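Local coordinates for putative GH105 family protein (Salmonella enterica subsp. enterica serovar Paratyphi A, PDB 3QWT), which is of unknown function but, as a possible member of glycoside hydrolase family GH105 with an alpha/alpha-toroid fold, probably removes unsaturated uronic acid residues from oligosaccharides, at residues Ala28-Val33 with Cys372-Leu377; Ala113-Leu118 with Pro132-Trp137. One frame throughout, in Å; residues are numbered along the deposited sequence.

Overall arrangement
Both contacts join helices of the alpha/alpha toroid, but over very different sequence separations: contact 1 joins nearly antiparallel helices (162°), contact 2 more steeply crossed ones (138°). Contact 1 pairs helix 23-37, at the start of the fold, with helix 363-377, at its end; 338 residues lie between the two segments, consistent with closing the ring of the toroid. Contact 2 is nested inside that loop and joins consecutive helices 114-125 and 131-143, only 13 residues separating its segments. The contact centres lie about 26 Å apart and the nearest atoms about 13 Å apart, so the two do not touch. Helix 67-83 packs against both, and contact 2 also faces a second subunit.

Contact 1: residues Ala28-Val33 with Cys372-Leu377; sequences ALIQKV and CLTEYL
Helices 28-33 and 372-377 run nearly antiparallel at 162°, with segment axes 10.8 Å apart and the closest CA pair, Ile30 and Leu373, separated by 7.4 Å. The first helix of the chain, 23-37, lies here against the last, 363-377, consistent with closing the ring of an alpha/alpha toroid. The contact is mainly apolar, with the Thr374 hydroxyl at its border, and modest in size, burying 198 Å² over both sides.

Ile30 carries it. CG1 sits beside its backbone N, anti to the carbonyl carbon (chi1 -62°), and the extended second torsion (172°) sends CD1 out to the facing helix. That methyl meets Leu377 CD1 tip to tip at 3.8 Å. Along its flank, Ile30 slides past Leu373 in the opposite direction, with CD1 4.1 Å from Leu373 CB. Leu373 also engages Leu29: the two side chains cross at about a right angle, touching through their CD2 (Leu29) and CD1 (Leu373) methyls.

Neighbouring parts of the chain complete the packing. Ile332 touches Leu29 and Leu373, while Tyr79 of helix 67-83 touches Ile30 and Thr374, placing the apolar seam between a loop and another helix. Thr374 contributes a polar atom to this setting, but its hydroxyl is hydrogen-bonded to Met370 O, one turn back on its own helix, which satisfies it without a partner in helix 28-33. Ile30 CD1 merely rests 4.2 Å from Thr374 OG1.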
loop_
_atom_site.group_PDB
_atom_site.type_symbol
_atom_site.label_atom_id
_atom_site.label_comp_id
_atom_site.label_asym_id
_atom_site.label_seq_id
_atom_site.Cartn_x
_atom_site.Cartn_y
_atom_site.Cartn_z
ATOM N N ALA A 28 -35.064 -31.211 15.695
ATOM C CA ALA A 28 -35.238 -32.481 16.396
ATOM C C ALA A 28 -34.763 -33.656 15.541
ATOM O O ALA A 28 -34.199 -34.614 16.056
ATOM C CB ALA A 28 -36.686 -32.668 16.821
ATOM N N LEU A 29 -34.980 -33.568 14.230
ATOM C CA LEU A 29 -34.500 -34.583 13.294
ATOM C C LEU A 29 -32.962 -34.625 13.295
ATOM O O LEU A 29 -32.339 -35.688 13.393
ATOM C CB LEU A 29 -35.029 -34.263 11.894
ATOM C CG LEU A 29 -35.001 -35.330 10.798
ATOM C CD1 LEU A 29 -35.729 -36.596 11.230
ATOM C CD2 LEU A 29 -35.628 -34.771 9.534
ATOM N N ILE A 30 -32.345 -33.457 13.197
ATOM C CA ILE A 30 -30.895 -33.392 13.230
ATOM C C ILE A 30 -30.368 -34.027 14.516
ATOM O O ILE A 30 -29.449 -34.841 14.475
ATOM C CB ILE A 30 -30.413 -31.965 13.061
ATOM C CG1 ILE A 30 -30.862 -31.461 11.687
ATOM C CG2 ILE A 30 -28.896 -31.903 13.193
ATOM C CD1 ILE A 30 -30.617 -29.993 11.430
ATOM N N GLN A 31 -30.976 -33.695 15.648
ATOM C CA GLN A 31 -30.567 -34.311 16.903
ATOM C C GLN A 31 -30.661 -35.833 16.814
ATOM O O GLN A 31 -29.714 -36.546 17.144
ATOM C CB GLN A 31 -31.372 -33.761 18.091
ATOM C CG GLN A 31 -31.294 -32.210 18.276
ATOM C CD GLN A 31 -29.881 -31.650 18.549
ATOM O OE1 GLN A 31 -28.959 -32.371 18.937
ATOM N NE2 GLN A 31 -29.721 -30.350 18.345
ATOM N N LYS A 32 -31.795 -36.330 16.340
ATOM C CA LYS A 32 -32.008 -37.772 16.199
ATOM C C LYS A 32 -30.972 -38.436 15.277
ATOM O O LYS A 32 -30.519 -39.566 15.513
ATOM C CB LYS A 32 -33.428 -38.054 15.682
ATOM C CG LYS A 32 -33.943 -39.449 15.992
ATOM C CD LYS A 32 -35.125 -39.821 15.097
ATOM C CE LYS A 32 -36.233 -38.762 15.115
ATOM N NZ LYS A 32 -37.279 -39.034 14.081
ATOM N N VAL A 33 -30.617 -37.729 14.214
ATOM C CA VAL A 33 -29.624 -38.197 13.264
ATOM C C VAL A 33 -28.236 -38.229 13.914
ATOM O O VAL A 33 -27.436 -39.131 13.668
ATOM C CB VAL A 33 -29.669 -37.305 12.000
ATOM C CG1 VAL A 33 -28.451 -37.506 11.110
ATOM C CG2 VAL A 33 -30.961 -37.586 11.231
ATOM N N CYS A 372 -26.997 -31.144 4.640
ATOM C CA CYS A 372 -28.047 -30.592 3.790
ATOM C C CYS A 372 -29.185 -30.042 4.634
ATOM O O CYS A 372 -29.790 -29.033 4.282
ATOM C CB CYS A 372 -28.564 -31.626 2.779
ATOM S SG CYS A 372 -29.479 -33.055 3.464
ATOM N N LEU A 373 -29.463 -30.688 5.762
ATOM C CA LEU A 373 -30.571 -30.243 6.591
ATOM C C LEU A 373 -30.213 -28.927 7.286
ATOM O O LEU A 373 -31.086 -28.081 7.520
ATOM C CB LEU A 373 -31.025 -31.325 7.587
ATOM C CG LEU A 373 -31.713 -32.560 6.996
ATOM C CD1 LEU A 373 -32.002 -33.598 8.081
ATOM C CD2 LEU A 373 -32.989 -32.179 6.276
ATOM N N THR A 374 -28.931 -28.728 7.579
ATOM C CA THR A 374 -28.495 -27.474 8.202
ATOM C C THR A 374 -28.558 -26.302 7.242
ATOM O O THR A 374 -28.969 -25.200 7.605
ATOM C CB THR A 374 -27.086 -27.576 8.772
ATOM O OG1 THR A 374 -27.061 -28.576 9.797
ATOM C CG2 THR A 374 -26.669 -26.243 9.366
ATOM N N GLU A 375 -28.143 -26.536 6.006
ATOM C CA GLU A 375 -28.269 -25.517 4.988
ATOM C C GLU A 375 -29.761 -25.199 4.778
ATOM O O GLU A 375 -30.141 -24.044 4.567
ATOM C CB GLU A 375 -27.568 -25.964 3.697
ATOM C CG GLU A 375 -27.744 -25.022 2.507
ATOM C CD GLU A 375 -27.102 -23.642 2.687
ATOM O OE1 GLU A 375 -26.037 -23.547 3.307
ATOM O OE2 GLU A 375 -27.654 -22.643 2.178
ATOM N N TYR A 376 -30.611 -26.216 4.875
ATOM C CA TYR A 376 -32.043 -26.004 4.680
ATOM C C TYR A 376 -32.647 -25.161 5.810
ATOM O O TYR A 376 -33.598 -24.398 5.590
ATOM C CB TYR A 376 -32.770 -27.339 4.560
ATOM C CG TYR A 376 -34.197 -27.220 4.050
ATOM C CD1 TYR A 376 -35.282 -27.456 4.896
ATOM C CD2 TYR A 376 -34.458 -26.882 2.724
ATOM C CE1 TYR A 376 -36.571 -27.356 4.446
ATOM C CE2 TYR A 376 -35.766 -26.781 2.258
ATOM C CZ TYR A 376 -36.816 -27.019 3.129
ATOM O OH TYR A 376 -38.123 -26.925 2.694
ATOM N N LEU A 377 -32.078 -25.295 7.009
ATOM C CA LEU A 377 -32.474 -24.480 8.155
ATOM C C LEU A 377 -32.294 -22.988 7.905
ATOM O O LEU A 377 -32.987 -22.172 8.509
ATOM C CB LEU A 377 -31.701 -24.879 9.416
ATOM C CG LEU A 377 -32.390 -25.937 10.295
ATOM C CD1 LEU A 377 -31.518 -26.291 11.482
ATOM C CD2 LEU A 377 -33.769 -25.475 10.770
#

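Contact 2: residues Ala113-Leu118 with Pro132-Trp137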
loop_
_atom_site.group_PDB
_atom_site.type_symbol
_atom_site.label_atom_id
_atom_site.label_comp_id
_atom_site.label_asym_id
_atom_site.label_seq_id
_atom_site.Cartn_x
_atom_site.Cartn_y
_atom_site.Cartn_z
ATOM N N ALA A 113 -9.131 -36.051 6.275
ATOM C CA ALA A 113 -10.443 -35.378 6.333
ATOM C C ALA A 113 -10.785 -34.708 7.654
ATOM O O ALA A 113 -11.267 -33.577 7.659
ATOM C CB ALA A 113 -11.560 -36.337 5.920
ATOM N N PRO A 114 -10.540 -35.392 8.786
ATOM C CA PRO A 114 -10.901 -34.733 10.049
ATOM C C PRO A 114 -10.184 -33.391 10.312
ATOM O O PRO A 114 -10.632 -32.615 11.151
ATOM C CB PRO A 114 -10.518 -35.772 11.111
ATOM C CG PRO A 114 -10.693 -37.100 10.384
ATOM C CD PRO A 114 -10.231 -36.827 8.969
ATOM N N PHE A 115 -9.099 -33.107 9.617
ATOM C CA PHE A 115 -8.368 -31.883 9.947
ATOM C C PHE A 115 -9.045 -30.607 9.458
ATOM O O PHE A 115 -8.793 -29.515 9.984
ATOM C CB PHE A 115 -6.896 -31.999 9.580
ATOM C CG PHE A 115 -6.189 -33.040 10.389
ATOM C CD1 PHE A 115 -5.852 -32.784 11.709
ATOM C CD2 PHE A 115 -5.942 -34.301 9.862
ATOM C CE1 PHE A 115 -5.233 -33.753 12.475
ATOM C CE2 PHE A 115 -5.321 -35.274 10.621
ATOM C CZ PHE A 115 -4.965 -35.003 11.930
ATOM N N LEU A 116 -9.946 -30.771 8.490
ATOM C CA LEU A 116 -10.868 -29.720 8.117
ATOM C C LEU A 116 -11.614 -29.192 9.353
ATOM O O LEU A 116 -11.643 -27.989 9.605
ATOM C CB LEU A 116 -11.855 -30.234 7.058
ATOM C CG LEU A 116 -12.988 -29.279 6.672
ATOM C CD1 LEU A 116 -12.465 -27.903 6.315
ATOM C CD2 LEU A 116 -13.793 -29.848 5.498
ATOM N N THR A 117 -12.207 -30.091 10.132
ATOM C CA THR A 117 -12.984 -29.660 11.295
ATOM C C THR A 117 -12.088 -29.141 12.416
ATOM O O THR A 117 -12.419 -28.167 13.104
ATOM C CB THR A 117 -13.892 -30.782 11.792
ATOM O OG1 THR A 117 -14.791 -31.148 10.738
ATOM C CG2 THR A 117 -14.696 -30.347 13.010
ATOM N N LEU A 118 -10.939 -29.785 12.586
ATOM C CA LEU A 118 -9.988 -29.347 13.585
ATOM C C LEU A 118 -9.533 -27.919 13.277
ATOM O O LEU A 118 -9.351 -27.092 14.189
ATOM C CB LEU A 118 -8.781 -30.280 13.624
ATOM C CG LEU A 118 -7.893 -30.021 14.840
ATOM C CD1 LEU A 118 -8.620 -30.307 16.176
ATOM C CD2 LEU A 118 -6.583 -30.797 14.724
ATOM N N PRO A 132 0.431 -28.230 16.065
ATOM C CA PRO A 132 1.333 -29.211 15.435
ATOM C C PRO A 132 0.576 -30.271 14.628
ATOM O O PRO A 132 1.107 -30.727 13.622
ATOM C CB PRO A 132 2.059 -29.870 16.619
ATOM C CG PRO A 132 1.725 -29.015 17.832
ATOM C CD PRO A 132 0.422 -28.331 17.535
ATOM N N TRP A 133 -0.621 -30.664 15.064
ATOM C CA TRP A 133 -1.444 -31.557 14.247
ATOM C C TRP A 133 -1.659 -30.974 12.862
ATOM O O TRP A 133 -1.363 -31.617 11.855
ATOM C CB TRP A 133 -2.802 -31.840 14.904
ATOM C CG TRP A 133 -2.661 -32.721 16.076
ATOM C CD1 TRP A 133 -2.579 -32.341 17.386
ATOM C CD2 TRP A 133 -2.530 -34.140 16.060
ATOM N NE1 TRP A 133 -2.420 -33.439 18.180
ATOM C CE2 TRP A 133 -2.381 -34.558 17.395
ATOM C CE3 TRP A 133 -2.534 -35.096 15.046
ATOM C CZ2 TRP A 133 -2.245 -35.898 17.752
ATOM C CZ3 TRP A 133 -2.390 -36.437 15.400
ATOM C CH2 TRP A 133 -2.249 -36.822 16.737
ATOM N N LEU A 134 -2.164 -29.742 12.835
ATOM C CA LEU A 134 -2.512 -29.059 11.592
ATOM C C LEU A 134 -1.292 -28.804 10.719
ATOM O O LEU A 134 -1.328 -29.076 9.516
ATOM C CB LEU A 134 -3.224 -27.739 11.883
ATOM C CG LEU A 134 -4.524 -27.837 12.674
ATOM C CD1 LEU A 134 -4.930 -26.452 13.125
ATOM C CD2 LEU A 134 -5.630 -28.473 11.850
ATOM N N GLU A 135 -0.212 -28.302 11.323
ATOM C CA GLU A 135 1.015 -28.061 10.566
ATOM C C GLU A 135 1.585 -29.357 10.019
ATOM O O GLU A 135 1.992 -29.434 8.869
ATOM C CB GLU A 135 2.092 -27.358 11.414
ATOM C CG GLU A 135 1.724 -25.967 11.843
ATOM C CD GLU A 135 2.875 -25.240 12.504
ATOM O OE1 GLU A 135 3.733 -25.914 13.119
ATOM O OE2 GLU A 135 2.921 -23.995 12.403
ATOM N N THR A 136 1.643 -30.377 10.859
ATOM C CA THR A 136 2.291 -31.598 10.425
ATOM C C THR A 136 1.575 -32.234 9.231
ATOM O O THR A 136 2.220 -32.582 8.236
ATOM C CB THR A 136 2.437 -32.579 11.551
ATOM O OG1 THR A 136 3.097 -31.925 12.648
ATOM C CG2 THR A 136 3.263 -33.759 11.081
ATOM N N TRP A 137 0.249 -32.328 9.310
ATOM C CA TRP A 137 -0.528 -33.015 8.278
ATOM C C TRP A 137 -0.647 -32.200 6.989
ATOM O O TRP A 137 -0.597 -32.754 5.890
ATOM C CB TRP A 137 -1.918 -33.401 8.809
ATOM C CG TRP A 137 -1.943 -34.648 9.702
ATOM C CD1 TRP A 137 -1.449 -34.760 10.966
ATOM C CD2 TRP A 137 -2.534 -35.911 9.393
ATOM N NE1 TRP A 137 -1.694 -36.015 11.463
ATOM C CE2 TRP A 137 -2.347 -36.747 10.509
ATOM C CE3 TRP A 137 -3.209 -36.421 8.273
ATOM C CZ2 TRP A 137 -2.795 -38.058 10.542
ATOM C CZ3 TRP A 137 -3.655 -37.735 8.308
ATOM C CH2 TRP A 137 -3.445 -38.537 9.433
#
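A helical hairpin of the alpha/alpha toroid brings together helices 114-125 and 131-143, whose segment axes lie 10.4 Å apart at 138°. Phe115 is the main wedge, its ring entering between Trp133 and Trp137. With CG anti to the carbonyl carbon (chi1 -65°), the ring projects across to helix 131-143 and meets one face of the Trp137 indole. Their planes are inclined by 37°, an oblique pairing, but some carbons are modelled closer than they can sit, so the exact separation is doubtful. Phe115 CE1 also lies 3.9 Å from Trp133 CB, which approaches the ring obliquely. One turn on, Leu118 CD2 touches both Leu134 CD2 at 3.8 Å and Trp133 CB at 3.9 Å, while Leu134 CD2 also approaches the backbone Phe115 O.

The tryptophans extend the cluster outward: Trp133 stacks with Phe100 and meets Phe381 of the second subunit edge-to-face, and Trp137 makes a cation-pi contact with Lys107. Carbon contacts of Phe115, Leu118, Leu134 and the tryptophans hold the two segments together, whereas the polar Trp137 NE1 is satisfied by the terminal carboxylate OXT of Phe381 of the second subunit, so the same indole serves both the hairpin and the subunit interface.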